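Local coordinates for protein lactaldehyde dehydrogenase (Escherichia coli, PDB 2IMP) that catalyses the NAD-dependent, irreversible oxidation of L-lactaldehyde to L-lactate, and also oxidises glycolaldehyde, serving the degradation of L-fucose and L-rhamnose, at residues A[5-10]-A[34-39]; A[40-45]-A[206-211]; A[48-53]-A[219-224]. All blocks are in the same frame, centred on the assembly; numbering follows the deposited sequence.

Contact 1: A[5-10]-A[34-39]; sequences VQHPMY and VISRIP
Val5 and His7 straddle Arg37 in a parallel strand pairing: Arg37 N donates to Val5 O at 2.9 Å, Arg37 O accepts from His7 N at 2.9 Å, and the two touching runs diverge by 34° end to end. Gln6 and Arg37 stand as neighbours on one face of the sheet. The NE-H of Arg37 reaches Gln6 OE1 (3.1 Å) almost straight, with an angle of 167° at the hydrogen. The oxygen lies at the guanidinium edge, in its plane, while the amide plane of Gln6 is turned nearly perpendicular to it. A bend about the CG-CD bond of Arg37 (chi3 -80°) lets NE present its hydrogen to the amide. This pairing illustrates how a mixed four-stranded sheet is assembled at the N terminus, with strand 5-11 joining 34-39 in parallel and strand 23-27 running antiparallel along the other edge of 34-39, where Ile35 and Ser36 both face Val26 in a classic beta bulge. On the opposite face from Gln6, Val5 CG1 rests on Ser36 CB, and Ser36 OG is hydrogen-bonded to Asn183 of helix 183-195. The Ile38 CG2 methyl meets His7 at the edge of its imidazole, near the ring plane, 4.1 Å from His7 CB. Where the strands part, the His7 carbonyl oxygen abuts Pro39 CD at 3.0 Å, and Met9 CE lies against Pro39 CG (3.6 Å), the two side chains passing in opposite directions.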
# COMPACT_ATOMS: atom_id res chain seq x y z
N VAL A 5 46.84 3.71 18.11
CA VAL A 5 46.21 2.44 18.39
C VAL A 5 46.08 1.52 17.16
O VAL A 5 45.84 1.98 16.05
CB VAL A 5 44.80 2.65 19.01
CG1 VAL A 5 43.93 3.43 18.05
CG2 VAL A 5 44.16 1.31 19.34
N GLN A 6 46.29 0.23 17.38
CA GLN A 6 46.16 -0.76 16.32
C GLN A 6 44.83 -1.52 16.49
O GLN A 6 44.68 -2.33 17.40
CB GLN A 6 47.36 -1.72 16.35
CG GLN A 6 48.69 -0.96 16.38
CD GLN A 6 49.84 -1.74 15.75
OE1 GLN A 6 50.72 -1.14 15.11
NE2 GLN A 6 49.87 -3.05 15.94
N HIS A 7 43.88 -1.23 15.61
CA HIS A 7 42.55 -1.81 15.68
C HIS A 7 42.38 -3.27 15.24
O HIS A 7 43.03 -3.74 14.30
CB HIS A 7 41.57 -0.95 14.89
CG HIS A 7 41.35 0.42 15.47
ND1 HIS A 7 40.86 0.62 16.74
CD2 HIS A 7 41.55 1.65 14.95
CE1 HIS A 7 40.76 1.91 16.98
NE2 HIS A 7 41.18 2.57 15.90
N PRO A 8 41.51 -4.01 15.96
CA PRO A 8 41.22 -5.41 15.66
C PRO A 8 39.88 -5.41 14.88
O PRO A 8 39.15 -4.42 14.88
CB PRO A 8 41.03 -6.02 17.03
CG PRO A 8 40.32 -4.91 17.76
CD PRO A 8 41.08 -3.67 17.33
N MET A 9 39.59 -6.52 14.20
CA MET A 9 38.32 -6.62 13.50
C MET A 9 37.24 -7.17 14.45
O MET A 9 37.55 -7.63 15.55
CB MET A 9 38.46 -7.56 12.28
CG MET A 9 39.34 -7.01 11.16
SD MET A 9 39.43 -8.09 9.70
CE MET A 9 41.18 -7.94 9.27
N TYR A 10 35.99 -7.09 14.04
CA TYR A 10 34.92 -7.63 14.86
C TYR A 10 34.22 -8.77 14.12
O TYR A 10 33.41 -8.52 13.23
CB TYR A 10 33.92 -6.55 15.25
CG TYR A 10 32.99 -6.99 16.36
CD1 TYR A 10 33.46 -7.14 17.67
CD2 TYR A 10 31.65 -7.29 16.10
CE1 TYR A 10 32.60 -7.56 18.70
CE2 TYR A 10 30.79 -7.72 17.11
CZ TYR A 10 31.27 -7.86 18.40
OH TYR A 10 30.44 -8.29 19.40
N VAL A 34 49.55 10.44 11.93
CA VAL A 34 48.95 9.12 12.08
C VAL A 34 48.16 8.97 13.40
O VAL A 34 48.74 8.96 14.49
CB VAL A 34 50.03 8.02 12.00
CG1 VAL A 34 49.39 6.65 12.14
CG2 VAL A 34 50.77 8.13 10.68
N ILE A 35 46.85 8.85 13.28
CA ILE A 35 45.99 8.73 14.45
C ILE A 35 45.65 7.28 14.86
O ILE A 35 45.28 7.01 16.00
CB ILE A 35 44.70 9.53 14.22
CG1 ILE A 35 43.93 8.96 13.03
CG2 ILE A 35 45.05 10.99 13.95
CD1 ILE A 35 42.72 9.78 12.63
N SER A 36 45.80 6.36 13.92
CA SER A 36 45.53 4.96 14.17
C SER A 36 45.97 4.06 13.02
O SER A 36 46.36 4.55 11.96
CB SER A 36 44.04 4.74 14.42
OG SER A 36 43.27 4.99 13.26
N ARG A 37 45.92 2.76 13.26
CA ARG A 37 46.28 1.78 12.26
C ARG A 37 45.30 0.60 12.19
O ARG A 37 44.83 0.10 13.22
CB ARG A 37 47.70 1.26 12.51
CG ARG A 37 48.81 2.24 12.11
CD ARG A 37 50.17 1.56 12.13
NE ARG A 37 50.72 1.45 13.48
CZ ARG A 37 51.41 2.41 14.08
NH1 ARG A 37 51.64 3.56 13.45
NH2 ARG A 37 51.86 2.23 15.31
N ILE A 38 44.97 0.17 10.98
CA ILE A 38 44.07 -0.95 10.81
C ILE A 38 44.70 -2.08 10.00
O ILE A 38 45.59 -1.85 9.17
CB ILE A 38 42.75 -0.54 10.11
CG1 ILE A 38 43.06 0.08 8.75
CG2 ILE A 38 41.97 0.40 11.00
CD1 ILE A 38 41.83 0.28 7.89
N PRO A 39 44.26 -3.31 10.23
CA PRO A 39 44.84 -4.42 9.48
C PRO A 39 44.61 -4.32 7.97
O PRO A 39 43.57 -3.85 7.51
CB PRO A 39 44.16 -5.65 10.09
CG PRO A 39 42.92 -5.12 10.72
CD PRO A 39 43.36 -3.81 11.28

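Contact 2: A[40-45]-A[206-211]; sequences DGQAED and LGRGET. With NAI (1,4-dihydronicotinamide adenine dinucleotide), chain D.
Gly41 packs its backbone directly against the chain at Leu206 and Gly207, and here the fit is tight: Gly41 CA lies 3.1 Å from Leu206 O in a CA-H...O contact, and no side chain intervenes between the two glycines. The other side of the contact is looser, being partly exposed and built from polar groups. Asp40 OD1 forms a salt bridge with Arg208 NE at 3.2 Å, its carboxylate plane turned 60° from the guanidinium. The CB of Asp40 points away from 206-211, but a trans chi1 (-174°) brings the carboxylate round to Arg208. Water 1 ties both regions together. It donates to Asp40 OD1 and to Gly41 O, both at 2.7 Å, and accepts from Arg208 N and from Thr211 OG1 (2.6 Å), so four bonds fix its place. Gln42 folds back, NE2 donating to Asp40 O, and its OE1 and NE2 each lie 4.0 Å from Thr211 CG2. Each segment leads into a helix, with Gln42 and Arg208 as N-caps. Helix 209-218 opens beside the adenosine part of the bound NADH, where Gly209 N lies 3.2 Å from O2B of the cofactor, while helix 43-62 follows from strand 34-39, whose Ile38 and Pro39 cover Leu206.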
# COMPACT_ATOMS: atom_id res chain seq x y z
N ASP A 40 45.62 -4.72 7.21
CA ASP A 40 45.50 -4.75 5.77
C ASP A 40 44.77 -6.05 5.40
O ASP A 40 45.32 -6.95 4.76
CB ASP A 40 46.89 -4.69 5.11
CG ASP A 40 46.83 -4.57 3.60
OD1 ASP A 40 45.85 -4.00 3.08
OD2 ASP A 40 47.76 -5.05 2.91
N GLY A 41 43.53 -6.13 5.89
CA GLY A 41 42.68 -7.28 5.70
C GLY A 41 42.70 -7.93 4.34
O GLY A 41 43.01 -7.30 3.33
N GLN A 42 42.38 -9.21 4.33
CA GLN A 42 42.35 -9.98 3.10
C GLN A 42 41.04 -10.76 2.96
O GLN A 42 40.26 -10.86 3.91
CB GLN A 42 43.54 -10.95 3.07
CG GLN A 42 44.91 -10.27 3.17
CD GLN A 42 45.25 -9.45 1.94
OE1 GLN A 42 45.19 -9.94 0.82
NE2 GLN A 42 45.61 -8.18 2.15
N ALA A 43 40.80 -11.33 1.78
CA ALA A 43 39.59 -12.09 1.53
C ALA A 43 39.24 -13.10 2.66
O ALA A 43 38.10 -13.15 3.13
CB ALA A 43 39.71 -12.83 0.20
N GLU A 44 40.22 -13.87 3.11
CA GLU A 44 39.98 -14.84 4.17
C GLU A 44 39.32 -14.22 5.43
O GLU A 44 38.46 -14.85 6.05
CB GLU A 44 41.29 -15.54 4.55
CG GLU A 44 42.43 -14.59 4.90
CD GLU A 44 43.79 -15.23 4.74
OE1 GLU A 44 44.03 -16.29 5.37
OE2 GLU A 44 44.63 -14.68 3.98
N ASP A 45 39.72 -13.00 5.78
CA ASP A 45 39.11 -12.33 6.93
C ASP A 45 37.63 -12.04 6.67
O ASP A 45 36.78 -12.19 7.55
CB ASP A 45 39.85 -11.03 7.23
CG ASP A 45 41.32 -11.25 7.50
OD1 ASP A 45 41.63 -11.99 8.46
OD2 ASP A 45 42.16 -10.70 6.76
N LEU A 206 38.17 -5.02 8.29
CA LEU A 206 38.98 -3.87 7.91
C LEU A 206 39.99 -4.11 6.78
O LEU A 206 40.68 -5.13 6.76
CB LEU A 206 39.70 -3.34 9.15
CG LEU A 206 38.79 -3.03 10.34
CD1 LEU A 206 39.61 -2.87 11.60
CD2 LEU A 206 37.98 -1.76 10.05
N GLY A 207 40.09 -3.15 5.86
CA GLY A 207 41.02 -3.28 4.76
C GLY A 207 40.71 -2.43 3.55
O GLY A 207 39.87 -1.52 3.59
N ARG A 208 41.39 -2.73 2.45
CA ARG A 208 41.21 -2.00 1.21
C ARG A 208 40.04 -2.51 0.36
O ARG A 208 39.50 -3.59 0.61
CB ARG A 208 42.48 -2.07 0.36
CG ARG A 208 43.69 -1.37 0.98
CD ARG A 208 44.94 -1.68 0.17
NE ARG A 208 45.18 -3.12 0.12
CZ ARG A 208 46.00 -3.72 -0.74
NH1 ARG A 208 46.66 -3.01 -1.64
NH2 ARG A 208 46.15 -5.04 -0.70
N GLY A 209 39.67 -1.72 -0.64
CA GLY A 209 38.57 -2.11 -1.50
C GLY A 209 38.90 -3.30 -2.39
O GLY A 209 38.14 -4.26 -2.46
N GLU A 210 40.05 -3.23 -3.06
CA GLU A 210 40.50 -4.29 -3.95
C GLU A 210 40.58 -5.69 -3.31
O GLU A 210 40.40 -6.71 -3.98
CB GLU A 210 41.88 -3.94 -4.52
CG GLU A 210 41.95 -2.65 -5.34
CD GLU A 210 41.62 -1.39 -4.53
OE1 GLU A 210 41.88 -1.37 -3.31
OE2 GLU A 210 41.12 -0.41 -5.14
N THR A 211 40.85 -5.73 -2.01
CA THR A 211 40.95 -6.98 -1.28
C THR A 211 39.66 -7.37 -0.51
O THR A 211 38.84 -8.16 -1.00
CB THR A 211 42.11 -6.92 -0.27
OG1 THR A 211 41.96 -5.74 0.54
CG2 THR A 211 43.46 -6.85 -0.99
PA NAI D . 35.40 4.86 -3.06
O1A NAI D . 34.58 4.09 -4.01
O2A NAI D . 36.83 5.10 -3.56
O5B NAI D . 35.42 4.10 -1.66
C5B NAI D . 34.25 3.73 -0.94
C4B NAI D . 34.34 2.29 -0.42
O4B NAI D . 34.44 1.35 -1.49
C3B NAI D . 35.55 2.01 0.49
O3B NAI D . 35.15 1.24 1.61
C2B NAI D . 36.52 1.32 -0.45
O2B NAI D . 37.51 0.54 0.17
C1B NAI D . 35.59 0.52 -1.33
N9A NAI D . 36.17 0.16 -2.66
C8A NAI D . 36.98 0.90 -3.52
N7A NAI D . 37.26 0.13 -4.62
C5A NAI D . 36.65 -1.06 -4.47
C6A NAI D . 36.59 -2.22 -5.28
N6A NAI D . 37.23 -2.27 -6.45
N1A NAI D . 35.85 -3.33 -4.85
C2A NAI D . 35.17 -3.29 -3.62
N3A NAI D . 35.24 -2.14 -2.82
C4A NAI D . 35.96 -1.05 -3.25
O3 NAI D . 34.61 6.24 -2.84
PN NAI D . 34.91 7.38 -1.74
O1N NAI D . 35.00 6.80 -0.39
O2N NAI D . 33.88 8.46 -1.95
O5D NAI D . 36.34 7.93 -2.26
C5D NAI D . 37.58 7.66 -1.68
C4D NAI D . 38.63 8.33 -2.53
O4D NAI D . 39.92 7.87 -2.14
C3D NAI D . 38.67 8.28 -4.08
O3D NAI D . 38.26 9.52 -4.62
C2D NAI D . 40.09 7.93 -4.44
O2D NAI D . 40.57 8.66 -5.55
C1D NAI D . 40.84 8.21 -3.16
N1N NAI D . 42.11 7.42 -3.10
C2N NAI D . 42.03 6.11 -2.60
C3N NAI D . 43.21 5.32 -2.52
C7N NAI D . 43.16 3.91 -1.98
O7N NAI D . 44.33 3.17 -1.92
N7N NAI D . 42.03 3.33 -1.57
C4N NAI D . 44.46 5.89 -2.96
C5N NAI D . 44.51 7.22 -3.46
C6N NAI D . 43.32 7.98 -3.52
O HOH W 1 43.34 -4.71 2.55

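Contact 3: A[48-53]-A[219-224]; sequences KAIDAA and NPKVAM
An Asx turn, in which Asn219 OD1 accepts from Lys221 N in the plane of its carbonyl, shapes the type I beta turn between helix 209-218 and strand 222-227, and this turn meets helix 43-62 through Ile50 and Asp51. The end of Ile50 does most of the apolar work: CD1 touches Asn219 CB at 3.6 Å and Val222 CG2 at 3.7 Å, with the Val222 side chain lying about at right angles to that of Ile50. The other branch, CG2, sits against Lys221 CB (3.8 Å). From there the lysine runs out fully extended, chi2 to chi4 all near 180°, and carries NZ to Asp51 OD1 at 2.6 Å. The ammonium arrives from above the carboxylate plane, 43° out of it, and forms a second salt bridge with Glu54, one helical turn beyond Ile50. Water 2 adds a further link, donating to Asp51 OD1 and accepting from Asn219 ND2, an amide nitrogen that also donates to Glu215. Polar bonds thus border the isoleucine contact. Ile50 also packs on Val174 of strand 172-176 and Val222 on Thr147 of strand 134-149, which sets helix 43-62 against the sheet that both strands share with 222-227.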
# COMPACT_ATOMS: atom_id res chain seq x y z
N LYS A 48 35.63 -15.30 6.97
CA LYS A 48 35.35 -15.67 8.35
C LYS A 48 34.13 -14.92 8.89
O LYS A 48 33.26 -15.49 9.56
CB LYS A 48 36.56 -15.38 9.25
CG LYS A 48 37.77 -16.26 8.97
CD LYS A 48 38.97 -15.82 9.81
CE LYS A 48 40.23 -16.59 9.40
NZ LYS A 48 41.46 -16.08 10.06
N ALA A 49 34.07 -13.63 8.57
CA ALA A 49 32.95 -12.79 8.98
C ALA A 49 31.64 -13.24 8.30
O ALA A 49 30.60 -13.36 8.93
CB ALA A 49 33.24 -11.32 8.66
N ILE A 50 31.74 -13.49 6.99
CA ILE A 50 30.59 -13.94 6.23
C ILE A 50 30.08 -15.31 6.73
O ILE A 50 28.87 -15.51 6.87
CB ILE A 50 30.92 -14.02 4.72
CG1 ILE A 50 31.10 -12.60 4.18
CG2 ILE A 50 29.81 -14.74 3.97
CD1 ILE A 50 31.54 -12.53 2.73
N ASP A 51 31.01 -16.23 7.00
CA ASP A 51 30.61 -17.53 7.52
C ASP A 51 29.92 -17.41 8.89
O ASP A 51 28.97 -18.14 9.19
CB ASP A 51 31.82 -18.47 7.64
CG ASP A 51 32.36 -18.90 6.29
OD1 ASP A 51 31.57 -18.98 5.33
OD2 ASP A 51 33.58 -19.17 6.19
N ALA A 52 30.42 -16.49 9.71
CA ALA A 52 29.82 -16.26 11.01
C ALA A 52 28.40 -15.67 10.85
O ALA A 52 27.46 -16.06 11.55
CB ALA A 52 30.70 -15.30 11.82
N ALA A 53 28.26 -14.72 9.93
CA ALA A 53 26.97 -14.11 9.66
C ALA A 53 25.95 -15.16 9.17
O ALA A 53 24.77 -15.11 9.52
CB ALA A 53 27.13 -13.01 8.62
N ASN A 219 31.70 -13.05 -2.71
CA ASN A 219 31.44 -14.30 -1.99
C ASN A 219 30.01 -14.84 -2.27
O ASN A 219 29.02 -14.13 -2.10
CB ASN A 219 31.65 -14.09 -0.49
CG ASN A 219 31.61 -15.38 0.29
OD1 ASN A 219 30.58 -16.06 0.34
ND2 ASN A 219 32.74 -15.74 0.89
N PRO A 220 29.91 -16.11 -2.70
CA PRO A 220 28.63 -16.75 -3.01
C PRO A 220 27.58 -16.83 -1.87
O PRO A 220 26.40 -17.01 -2.13
CB PRO A 220 29.05 -18.14 -3.50
CG PRO A 220 30.30 -18.41 -2.73
CD PRO A 220 31.02 -17.07 -2.81
N LYS A 221 28.03 -16.69 -0.63
CA LYS A 221 27.09 -16.74 0.49
C LYS A 221 26.37 -15.41 0.75
O LYS A 221 25.42 -15.34 1.53
CB LYS A 221 27.82 -17.17 1.76
CG LYS A 221 28.41 -18.57 1.69
CD LYS A 221 29.06 -18.94 3.01
CE LYS A 221 29.57 -20.37 2.98
NZ LYS A 221 30.06 -20.77 4.32
N VAL A 222 26.84 -14.35 0.09
CA VAL A 222 26.24 -13.03 0.23
C VAL A 222 24.99 -12.85 -0.66
O VAL A 222 25.08 -12.98 -1.87
CB VAL A 222 27.27 -11.92 -0.11
CG1 VAL A 222 26.60 -10.55 -0.06
CG2 VAL A 222 28.44 -11.97 0.87
N ALA A 223 23.84 -12.58 -0.04
CA ALA A 223 22.61 -12.37 -0.80
C ALA A 223 22.56 -10.98 -1.48
O ALA A 223 22.01 -10.81 -2.57
CB ALA A 223 21.41 -12.54 0.12
N MET A 224 23.15 -9.99 -0.82
CA MET A 224 23.21 -8.64 -1.36
C MET A 224 24.39 -7.81 -0.85
O MET A 224 24.74 -7.85 0.33
CB MET A 224 21.91 -7.87 -1.05
CG MET A 224 21.92 -6.42 -1.59
SD MET A 224 20.35 -5.50 -1.43
CE MET A 224 20.43 -5.00 0.33
O HOH W 2 32.90 -17.87 2.86

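Contact 1 closes before the others open, whereas contacts 2 and 3 interlock along the chain, their segments alternating: 40-45, 48-53, 206-211, 219-224. Contact 2 lies between the other two in a bent line: its centre is about 13 Å from that of contact 1 and about 14 Å from that of contact 3, while the centres of contacts 1 and 3 are about 23 Å apart. Strand 34-39 of contact 1 runs on into helix 43-62, which serves both other contacts, while helix 209-218 starts at contact 2 and leads to the turn of contact 3. Met9 packs on Leu206 and Asp45, joining contacts 1 and 2. The N-terminal sheet and its following helix are thereby fastened to the NAD-binding part of the fold.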